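Mannitol dehydrogenase (Pseudomonas fluorescens, PDB 1LJ8) binds NAD and, as a long-chain dehydrogenase, probably catalyses the interconversion of mannitol and fructose. Local coordinates at residues 412-417 with 436-441; 443-448 with 468-473. All blocks are in the same frame, centred on the assembly; numbering follows the deposited sequence.

Overall arrangement
Both contacts lie within the helical C-terminal domain, away from the NAD site, their centres about 11 Å apart. Interaction 1 joins the turn that follows helix 401-413 to the loop leaving helix 431-437. It is partly buried and mixed in chemistry: a lysine reaches across to a carbonyl and a carboxylate, while Val438 packs on Leu414 and on the lysine chain. Interaction 2 packs the next helix, 444-448, on the long helix 463-488; it is more deeply buried and rests mostly on aliphatic groups against two aromatic rings, with one serine-glutamate bond beside them. The two meet where Asp441 OD2 lies 2.7 Å from Tyr473 OH, a probable hydrogen bond, and where Leu437 packs on Leu448.

Interaction 1. Residues 412-417 with 436-441; sequences LYLKGV and GLVSDD
Lys415 and Val438 bring the two backbones closest, CA to CA 6.9 Å, where the turn after helix 401-413 faces the loop after helix 431-437. This is loop-to-loop packing between helix ends in the helical C-terminal domain. A type I beta turn runs from Tyr413 to Gly416, and Gly416 leaves helical geometry with a positive phi of 81°.

Lys415 does most of the work. Its chain first passes Val438, with Lys415 CG 3.9 Å from Val438 CG2, then bends at chi3 (97°) and again at chi4 to bring NZ to the carbonyl of Val438. There NZ donates to that carbonyl, 2.7 Å from Lys415 NZ to Val438 O, approaching almost straight in line with the C=O bond at 175°. The same nitrogen forms a longer salt bridge to Asp441, 3.4 Å from Lys415 NZ to Asp441 OD2 and weak as a hydrogen bond, with the two side chains meeting at about a right angle. The stronger partner of Asp441 OD2 is the hydroxyl of Tyr473, and OD1 forms a salt bridge with Arg477; both partners are on helix 463-488.

Beside the polar part, the CG2 branch of Val438 touches Leu414 as well, 3.9 Å from its CB. Val438 also packs on Ile444 of helix 444-448. The loop is tied to its own helix too: Gly436 O takes two donors from Ser439, the backbone N at 3.3 Å and the hydroxyl OG at 3.1 Å.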
loop_
_atom_site.group_PDB
_atom_site.type_symbol
_atom_site.label_atom_id
_atom_site.label_comp_id
_atom_site.label_asym_id
_atom_site.label_seq_id
_atom_site.Cartn_x
_atom_site.Cartn_y
_atom_site.Cartn_z
ATOM N N LEU A 412 -7.104 9.812 -19.658
ATOM C CA LEU A 412 -6.736 9.337 -21.003
ATOM C C LEU A 412 -6.238 7.899 -20.908
ATOM O O LEU A 412 -6.567 7.070 -21.745
ATOM C CB LEU A 412 -5.664 10.232 -21.628
ATOM C CG LEU A 412 -5.298 9.889 -23.103
ATOM C CD1 LEU A 412 -6.535 9.923 -23.998
ATOM C CD2 LEU A 412 -4.292 10.852 -23.633
ATOM N N TYR A 413 -5.491 7.613 -19.854
ATOM C CA TYR A 413 -4.954 6.265 -19.605
ATOM C C TYR A 413 -6.098 5.235 -19.517
ATOM O O TYR A 413 -5.947 4.084 -19.971
ATOM C CB TYR A 413 -4.161 6.315 -18.302
ATOM C CG TYR A 413 -4.066 4.992 -17.587
ATOM C CD1 TYR A 413 -2.990 4.129 -17.824
ATOM C CD2 TYR A 413 -5.025 4.621 -16.635
ATOM C CE1 TYR A 413 -2.871 2.940 -17.128
ATOM C CE2 TYR A 413 -4.904 3.400 -15.909
ATOM C CZ TYR A 413 -3.828 2.584 -16.169
ATOM O OH TYR A 413 -3.673 1.387 -15.475
ATOM N N LEU A 414 -7.235 5.627 -18.940
ATOM C CA LEU A 414 -8.380 4.704 -18.809
ATOM C C LEU A 414 -8.942 4.214 -20.156
ATOM O O LEU A 414 -9.716 3.244 -20.201
ATOM C CB LEU A 414 -9.511 5.349 -18.015
ATOM C CG LEU A 414 -9.183 5.481 -16.517
ATOM C CD1 LEU A 414 -10.177 6.432 -15.823
ATOM C CD2 LEU A 414 -9.202 4.084 -15.855
ATOM N N LYS A 415 -8.587 4.878 -21.253
ATOM C CA LYS A 415 -9.100 4.410 -22.542
ATOM C C LYS A 415 -8.386 3.123 -22.974
ATOM O O LYS A 415 -8.823 2.457 -23.925
ATOM C CB LYS A 415 -8.992 5.518 -23.607
ATOM C CG LYS A 415 -9.938 6.695 -23.306
ATOM C CD LYS A 415 -9.882 7.811 -24.373
ATOM C CE LYS A 415 -10.997 7.687 -25.398
ATOM N NZ LYS A 415 -12.320 8.091 -24.815
ATOM N N GLY A 416 -7.287 2.775 -22.296
ATOM C CA GLY A 416 -6.636 1.486 -22.584
ATOM C C GLY A 416 -5.682 1.295 -23.761
ATOM O O GLY A 416 -5.474 0.137 -24.179
ATOM N N VAL A 417 -5.093 2.367 -24.285
ATOM C CA VAL A 417 -4.145 2.248 -25.399
ATOM C C VAL A 417 -3.089 3.328 -25.224
ATOM O O VAL A 417 -3.428 4.492 -24.962
ATOM C CB VAL A 417 -4.796 2.451 -26.809
ATOM C CG1 VAL A 417 -3.766 2.069 -27.898
ATOM C CG2 VAL A 417 -6.008 1.584 -26.961
ATOM N N GLY A 436 -16.051 3.491 -18.119
ATOM C CA GLY A 436 -17.332 4.029 -18.551
ATOM C C GLY A 436 -17.352 5.553 -18.537
ATOM O O GLY A 436 -17.892 6.177 -19.445
ATOM N N LEU A 437 -16.732 6.156 -17.517
ATOM C CA LEU A 437 -16.691 7.610 -17.357
ATOM C C LEU A 437 -15.951 8.320 -18.498
ATOM O O LEU A 437 -16.128 9.532 -18.687
ATOM C CB LEU A 437 -15.977 7.972 -16.041
ATOM C CG LEU A 437 -16.469 7.310 -14.748
ATOM C CD1 LEU A 437 -15.439 7.469 -13.623
ATOM C CD2 LEU A 437 -17.813 7.943 -14.367
ATOM N N VAL A 438 -15.096 7.603 -19.223
ATOM C CA VAL A 438 -14.356 8.253 -20.305
ATOM C C VAL A 438 -14.729 7.789 -21.717
ATOM O O VAL A 438 -13.964 7.956 -22.654
ATOM C CB VAL A 438 -12.820 8.105 -20.092
ATOM C CG1 VAL A 438 -12.448 8.629 -18.727
ATOM C CG2 VAL A 438 -12.386 6.641 -20.227
ATOM N N SER A 439 -15.929 7.246 -21.864
ATOM C CA SER A 439 -16.388 6.771 -23.165
ATOM C C SER A 439 -16.709 7.924 -24.151
ATOM O O SER A 439 -16.683 7.740 -25.374
ATOM C CB SER A 439 -17.606 5.870 -22.962
ATOM O OG SER A 439 -18.692 6.609 -22.453
ATOM N N ASP A 440 -16.966 9.113 -23.626
ATOM C CA ASP A 440 -17.282 10.277 -24.464
ATOM C C ASP A 440 -16.350 11.426 -24.061
ATOM O O ASP A 440 -16.509 11.973 -22.960
ATOM C CB ASP A 440 -18.730 10.680 -24.204
ATOM C CG ASP A 440 -19.256 11.704 -25.201
ATOM O OD1 ASP A 440 -18.607 12.755 -25.439
ATOM O OD2 ASP A 440 -20.353 11.450 -25.729
ATOM N N ASP A 441 -15.407 11.795 -24.933
ATOM C CA ASP A 441 -14.445 12.864 -24.621
ATOM C C ASP A 441 -15.118 14.138 -24.151
ATOM O O ASP A 441 -14.653 14.791 -23.209
ATOM C CB ASP A 441 -13.586 13.252 -25.835
ATOM C CG ASP A 441 -12.272 12.476 -25.936
ATOM O OD1 ASP A 441 -11.451 12.892 -26.769
ATOM O OD2 ASP A 441 -12.048 11.473 -25.223
#

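Interaction 2. Residues 443-448 with 468-473; sequences LISQRL and AFERCY
Helix 444-448 packs across the long helix 463-488: the axes of 444-448 and 468-473 come within 10.8 Å, their N-to-C directions 120° apart, and Ser445 and Glu470 are the nearest pair, 6.9 Å from CA to CA. In this helix-helix packing Ile444, Ser445 and Leu448 supply the short helix's side.

Ile444 divides its two branches between two rings. With CG1 beside the backbone N (chi1 -70°), CG2 is turned to Phe469 and meets the edge of that ring close to its plane, 3.7 Å from CZ. The other branch carries CD1 to the phenol end of Tyr473, 3.4 Å from CZ and about equally far from CE1 and CE2. In both cases the isoleucine and the aromatic side chain cross at about a right angle. The hydroxyl of Tyr473 has Asp441 as its partner. Cut back to an alanine, position Ile444 would probably lose both methyl contacts, opening a gap beside CZ of Phe469 and the phenol end of Tyr473 and leaving Phe469 to Ser445 and Leu448.

Phe469 is touched from further along the short helix as well: Ser445 CA lies 4.0 Å from Phe469 CE2, and Leu448 makes a looser contact through CD2, 4.4 Å from Phe469 CZ. Leu448 also packs on Trp410 and Ala411 of helix 401-413, joining a third helix to this apolar cluster.

At the more exposed margin, Glu470 reaches out with its chain extended beyond CG and its carboxylate takes the serine hydroxyl. Ser445 OG donates to Glu470 OE2 over only 2.5 Å, a very short hydrogen bond, with Ser445 CB 3.2 Å from the same oxygen, OE2.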
loop_
_atom_site.group_PDB
_atom_site.type_symbol
_atom_site.label_atom_id
_atom_site.label_comp_id
_atom_site.label_asym_id
_atom_site.label_seq_id
_atom_site.Cartn_x
_atom_site.Cartn_y
_atom_site.Cartn_z
ATOM N N LEU A 443 -17.799 14.550 -22.562
ATOM C CA LEU A 443 -18.446 14.455 -21.271
ATOM C C LEU A 443 -17.537 14.003 -20.123
ATOM O O LEU A 443 -18.005 13.818 -19.006
ATOM C CB LEU A 443 -19.638 13.505 -21.373
ATOM C CG LEU A 443 -20.808 13.953 -22.275
ATOM C CD1 LEU A 443 -21.803 12.785 -22.409
ATOM C CD2 LEU A 443 -21.515 15.146 -21.690
ATOM N N ILE A 444 -16.245 13.853 -20.393
ATOM C CA ILE A 444 -15.326 13.375 -19.362
ATOM C C ILE A 444 -15.260 14.282 -18.137
ATOM O O ILE A 444 -15.353 13.805 -17.003
ATOM C CB ILE A 444 -13.908 13.135 -19.959
ATOM C CG1 ILE A 444 -13.968 11.919 -20.879
ATOM C CG2 ILE A 444 -12.845 12.953 -18.833
ATOM C CD1 ILE A 444 -12.747 11.737 -21.777
ATOM N N SER A 445 -15.151 15.591 -18.323
ATOM C CA SER A 445 -15.029 16.422 -17.130
ATOM C C SER A 445 -16.313 16.366 -16.314
ATOM O O SER A 445 -16.267 16.342 -15.090
ATOM C CB SER A 445 -14.626 17.883 -17.491
ATOM O OG SER A 445 -15.594 18.484 -18.333
ATOM N N GLN A 446 -17.464 16.297 -16.975
ATOM C CA GLN A 446 -18.713 16.251 -16.234
ATOM C C GLN A 446 -18.945 14.924 -15.503
ATOM O O GLN A 446 -19.542 14.898 -14.414
ATOM C CB GLN A 446 -19.895 16.505 -17.183
ATOM C CG GLN A 446 -21.255 16.477 -16.521
ATOM C CD GLN A 446 -21.519 17.678 -15.621
ATOM O OE1 GLN A 446 -22.657 17.885 -15.172
ATOM N NE2 GLN A 446 -20.473 18.484 -15.350
ATOM N N ARG A 447 -18.477 13.833 -16.090
ATOM C CA ARG A 447 -18.696 12.521 -15.484
ATOM C C ARG A 447 -17.592 12.066 -14.541
ATOM O O ARG A 447 -17.865 11.648 -13.420
ATOM C CB ARG A 447 -18.852 11.446 -16.561
ATOM C CG ARG A 447 -20.094 11.584 -17.468
ATOM C CD ARG A 447 -19.963 10.590 -18.620
ATOM N NE ARG A 447 -21.173 10.433 -19.415
ATOM C CZ ARG A 447 -21.247 9.673 -20.511
ATOM N NH1 ARG A 447 -20.168 9.000 -20.949
ATOM N NH2 ARG A 447 -22.406 9.569 -21.162
ATOM N N LEU A 448 -16.347 12.108 -15.023
ATOM C CA LEU A 448 -15.235 11.631 -14.217
ATOM C C LEU A 448 -14.998 12.464 -12.964
ATOM O O LEU A 448 -14.832 11.910 -11.890
ATOM C CB LEU A 448 -13.959 11.567 -15.050
ATOM C CG LEU A 448 -12.750 11.015 -14.271
ATOM C CD1 LEU A 448 -13.000 9.554 -13.919
ATOM C CD2 LEU A 448 -11.508 11.104 -15.106
ATOM N N ALA A 468 -8.269 23.609 -16.232
ATOM C CA ALA A 468 -6.916 23.063 -16.316
ATOM C C ALA A 468 -6.992 21.573 -16.723
ATOM O O ALA A 468 -6.209 21.097 -17.543
ATOM C CB ALA A 468 -6.199 23.212 -14.966
ATOM N N PHE A 469 -7.925 20.850 -16.125
ATOM C CA PHE A 469 -8.112 19.435 -16.460
ATOM C C PHE A 469 -8.462 19.275 -17.923
ATOM O O PHE A 469 -7.900 18.432 -18.613
ATOM C CB PHE A 469 -9.234 18.836 -15.593
ATOM C CG PHE A 469 -9.656 17.475 -16.041
ATOM C CD1 PHE A 469 -8.937 16.349 -15.655
ATOM C CD2 PHE A 469 -10.733 17.332 -16.905
ATOM C CE1 PHE A 469 -9.271 15.108 -16.119
ATOM C CE2 PHE A 469 -11.091 16.069 -17.392
ATOM C CZ PHE A 469 -10.347 14.946 -16.991
ATOM N N GLU A 470 -9.376 20.103 -18.423
ATOM C CA GLU A 470 -9.763 19.992 -19.815
ATOM C C GLU A 470 -8.626 20.344 -20.790
ATOM O O GLU A 470 -8.487 19.678 -21.821
ATOM C CB GLU A 470 -11.012 20.856 -20.076
ATOM C CG GLU A 470 -12.260 20.253 -19.405
ATOM C CD GLU A 470 -13.520 21.049 -19.658
ATOM O OE1 GLU A 470 -13.439 22.154 -20.229
ATOM O OE2 GLU A 470 -14.599 20.565 -19.270
ATOM N N ARG A 471 -7.846 21.384 -20.474
ATOM C CA ARG A 471 -6.678 21.803 -21.297
ATOM C C ARG A 471 -5.680 20.622 -21.350
ATOM O O ARG A 471 -5.152 20.257 -22.409
ATOM C CB ARG A 471 -5.891 22.964 -20.632
ATOM C CG ARG A 471 -6.547 24.313 -20.625
ATOM C CD ARG A 471 -5.531 25.371 -20.259
ATOM N NE ARG A 471 -5.219 25.471 -18.825
ATOM C CZ ARG A 471 -5.969 26.147 -17.957
ATOM N NH1 ARG A 471 -7.069 26.757 -18.358
ATOM N NH2 ARG A 471 -5.586 26.287 -16.697
ATOM N N CYS A 472 -5.389 20.087 -20.178
ATOM C CA CYS A 472 -4.439 18.971 -20.065
ATOM C C CYS A 472 -4.885 17.755 -20.835
ATOM O O CYS A 472 -4.089 17.153 -21.584
ATOM C CB CYS A 472 -4.193 18.591 -18.572
ATOM S SG CYS A 472 -3.177 19.836 -17.686
ATOM N N TYR A 473 -6.139 17.365 -20.653
ATOM C CA TYR A 473 -6.636 16.180 -21.370
ATOM C C TYR A 473 -6.553 16.362 -22.906
ATOM O O TYR A 473 -6.072 15.478 -23.639
ATOM C CB TYR A 473 -8.056 15.905 -20.940
ATOM C CG TYR A 473 -8.629 14.665 -21.578
ATOM C CD1 TYR A 473 -8.403 13.414 -21.025
ATOM C CD2 TYR A 473 -9.327 14.746 -22.784
ATOM C CE1 TYR A 473 -8.864 12.249 -21.672
ATOM C CE2 TYR A 473 -9.788 13.603 -23.455
ATOM C CZ TYR A 473 -9.545 12.355 -22.887
ATOM O OH TYR A 473 -9.954 11.197 -23.532
#